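Local structure of protein E (Haemophilus influenzae, 3ZH5) at residues I41-A46 with Y70-C75. The protein acts as a multifunctional adhesin that binds host epithelial cells and the host proteins vitronectin, laminin and plasminogen, aiding serum resistance and immune evasion. Sequence-based numbering, arbitrary orientation.
Sequences IVHFDA and YKILNC. With EDO (1,2-ethanediol), chain C.
Val42 and Leu73 form a hydrogen-bonded pair of an antiparallel beta ladder, with Val42 N to Leu73 O at 2.7 Å. Phe44 and Lys71 form the next such pair. Between them, His43 and Ile72 are a non-hydrogen-bonded pair. Here Ile72 CG1 lies 3.7 Å from the centroid of the His43 imidazole, over the ring face, as a CH-pi contact. Tyr70 OH reaches the same ring at its edge and meets His43 ND1 at 2.6 Å in a nearly straight hydrogen bond. The Tyr70 ring is turned 76° from the imidazole. CG of Tyr70 stands opposite the backbone N (chi1 -167°), and the phenol slants across to the other strand. On the face of Val42 and Leu73, Lys71 CB makes a CH-pi contact with the Phe44 ring, offset toward the rim, 3.6 Å from Phe44 CZ. Leu73 CB meets that ring at its edge. The Lys71 chain bends about CB-CG (chi2 -69°), and NZ leads away to a hydrogen bond with Gln82 OE1. Helix 115-128 covers this face with Ile123 on Val42 and Phe44, and its Cys124 forms the disulfide with Cys75. Trp33 of strand 25-34 meets the His43 ring edge-to-face. His43 NE2 donates to O2 of an ethanediol, probably from the crystallisation liquor, at 2.7 Å; Asp35 OD2 also holds it.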
loop_
_atom_site.group_PDB
_atom_site.type_symbol
_atom_site.label_atom_id
_atom_site.label_comp_id
_atom_site.label_asym_id
_atom_site.label_seq_id
_atom_site.Cartn_x
_atom_site.Cartn_y
_atom_site.Cartn_z
ATOM N N ILE A 41 5.531 -9.976 12.808
ATOM C CA ILE A 41 5.511 -9.902 11.367
ATOM C C ILE A 41 4.088 -9.614 10.906
ATOM O O ILE A 41 3.161 -10.304 11.301
ATOM C CB ILE A 41 6.091 -11.205 10.737
ATOM C CG1 ILE A 41 7.605 -11.236 10.958
ATOM C CG2 ILE A 41 5.844 -11.234 9.233
ATOM C CD1 ILE A 41 8.288 -12.422 10.325
ATOM N N VAL A 42 3.877 -8.534 10.143
ATOM C CA VAL A 42 2.524 -8.191 9.741
ATOM C C VAL A 42 2.433 -8.009 8.271
ATOM O O VAL A 42 3.220 -7.265 7.698
ATOM C CB VAL A 42 2.034 -6.860 10.428
ATOM C CG1 VAL A 42 0.580 -6.600 10.111
ATOM C CG2 VAL A 42 2.251 -6.919 11.929
ATOM N N HIS A 43 1.413 -8.615 7.674
ATOM C CA HIS A 43 1.134 -8.474 6.245
ATOM C C HIS A 43 0.013 -7.464 6.034
ATOM O O HIS A 43 -0.994 -7.451 6.780
ATOM C CB HIS A 43 0.688 -9.791 5.580
ATOM C CG HIS A 43 1.678 -10.924 5.631
ATOM N ND1 HIS A 43 1.768 -11.850 4.630
ATOM C CD2 HIS A 43 2.569 -11.305 6.575
ATOM C CE1 HIS A 43 2.707 -12.738 4.923
ATOM N NE2 HIS A 43 3.219 -12.412 6.094
ATOM N N PHE A 44 0.149 -6.619 5.016
ATOM C CA PHE A 44 -0.894 -5.628 4.708
ATOM C C PHE A 44 -0.856 -5.129 3.290
ATOM O O PHE A 44 0.196 -5.172 2.672
ATOM C CB PHE A 44 -0.805 -4.432 5.662
ATOM C CG PHE A 44 0.407 -3.563 5.474
ATOM C CD1 PHE A 44 1.593 -3.843 6.118
ATOM C CD2 PHE A 44 0.328 -2.408 4.725
ATOM C CE1 PHE A 44 2.694 -3.005 5.972
ATOM C CE2 PHE A 44 1.434 -1.576 4.572
ATOM C CZ PHE A 44 2.613 -1.893 5.200
ATOM N N ASP A 45 -1.982 -4.636 2.765
ATOM C CA ASP A 45 -1.967 -3.888 1.498
ATOM C C ASP A 45 -1.773 -2.388 1.690
ATOM O O ASP A 45 -2.433 -1.763 2.489
ATOM C CB ASP A 45 -3.243 -4.086 0.696
ATOM C CG ASP A 45 -3.411 -5.504 0.183
ATOM O OD1 ASP A 45 -2.418 -6.284 0.168
ATOM O OD2 ASP A 45 -4.541 -5.825 -0.246
ATOM N N ALA A 46 -0.857 -1.806 0.932
ATOM C CA ALA A 46 -0.821 -0.351 0.793
ATOM C C ALA A 46 -1.672 -0.057 -0.435
ATOM O O ALA A 46 -1.642 -0.827 -1.395
ATOM C CB ALA A 46 0.594 0.123 0.604
ATOM N N TYR A 70 0.967 -5.406 -1.978
ATOM C CA TYR A 70 1.102 -6.309 -0.850
ATOM C C TYR A 70 2.432 -6.117 -0.180
ATOM O O TYR A 70 3.506 -6.300 -0.812
ATOM C CB TYR A 70 1.018 -7.721 -1.378
ATOM C CG TYR A 70 0.818 -8.813 -0.329
ATOM C CD1 TYR A 70 1.722 -8.991 0.708
ATOM C CD2 TYR A 70 -0.272 -9.651 -0.394
ATOM C CE1 TYR A 70 1.516 -9.995 1.675
ATOM C CE2 TYR A 70 -0.485 -10.639 0.555
ATOM C CZ TYR A 70 0.422 -10.815 1.583
ATOM O OH TYR A 70 0.169 -11.826 2.540
ATOM N N LYS A 71 2.389 -5.756 1.088
ATOM C CA LYS A 71 3.596 -5.563 1.900
ATOM C C LYS A 71 3.692 -6.576 3.041
ATOM O O LYS A 71 2.664 -7.003 3.562
ATOM C CB LYS A 71 3.570 -4.163 2.536
ATOM C CG LYS A 71 3.380 -3.049 1.529
ATOM C CD LYS A 71 4.607 -2.876 0.616
ATOM C CE LYS A 71 4.538 -1.501 -0.049
ATOM N NZ LYS A 71 5.532 -1.320 -1.109
ATOM N N ILE A 72 4.923 -6.847 3.490
ATOM C CA ILE A 72 5.160 -7.578 4.693
ATOM C C ILE A 72 6.138 -6.768 5.501
ATOM O O ILE A 72 7.255 -6.417 5.029
ATOM C CB ILE A 72 5.765 -8.992 4.437
ATOM C CG1 ILE A 72 4.814 -9.849 3.595
ATOM C CG2 ILE A 72 6.126 -9.640 5.762
ATOM C CD1 ILE A 72 5.400 -11.137 3.066
ATOM N N LEU A 73 5.696 -6.457 6.718
ATOM C CA LEU A 73 6.485 -5.709 7.679
ATOM C C LEU A 73 6.960 -6.552 8.848
ATOM O O LEU A 73 6.167 -7.222 9.509
ATOM C CB LEU A 73 5.666 -4.489 8.181
ATOM C CG LEU A 73 6.239 -3.700 9.352
ATOM C CD1 LEU A 73 7.436 -2.914 8.836
ATOM C CD2 LEU A 73 5.151 -2.749 9.933
ATOM N N ASN A 74 8.249 -6.462 9.155
ATOM C CA ASN A 74 8.777 -6.952 10.410
ATOM C C ASN A 74 8.972 -5.815 11.443
ATOM O O ASN A 74 9.856 -4.981 11.291
ATOM C CB ASN A 74 10.087 -7.681 10.163
ATOM C CG ASN A 74 10.580 -8.403 11.389
ATOM O OD1 ASN A 74 9.975 -8.318 12.461
ATOM N ND2 ASN A 74 11.645 -9.160 11.234
ATOM N N CYS A 75 8.153 -5.800 12.485
ATOM C CA CYS A 75 8.147 -4.716 13.473
ATOM C C CYS A 75 9.388 -4.716 14.344
ATOM O O CYS A 75 9.676 -3.720 15.005
ATOM C CB CYS A 75 6.887 -4.770 14.369
ATOM S SG CYS A 75 5.414 -4.373 13.462
HETATM C C1 EDO C . 7.018 -13.988 6.313
HETATM O O1 EDO C . 8.426 -13.986 6.614
HETATM C C2 EDO C . 6.214 -14.502 7.509
HETATM O O2 EDO C . 4.869 -13.968 7.524
#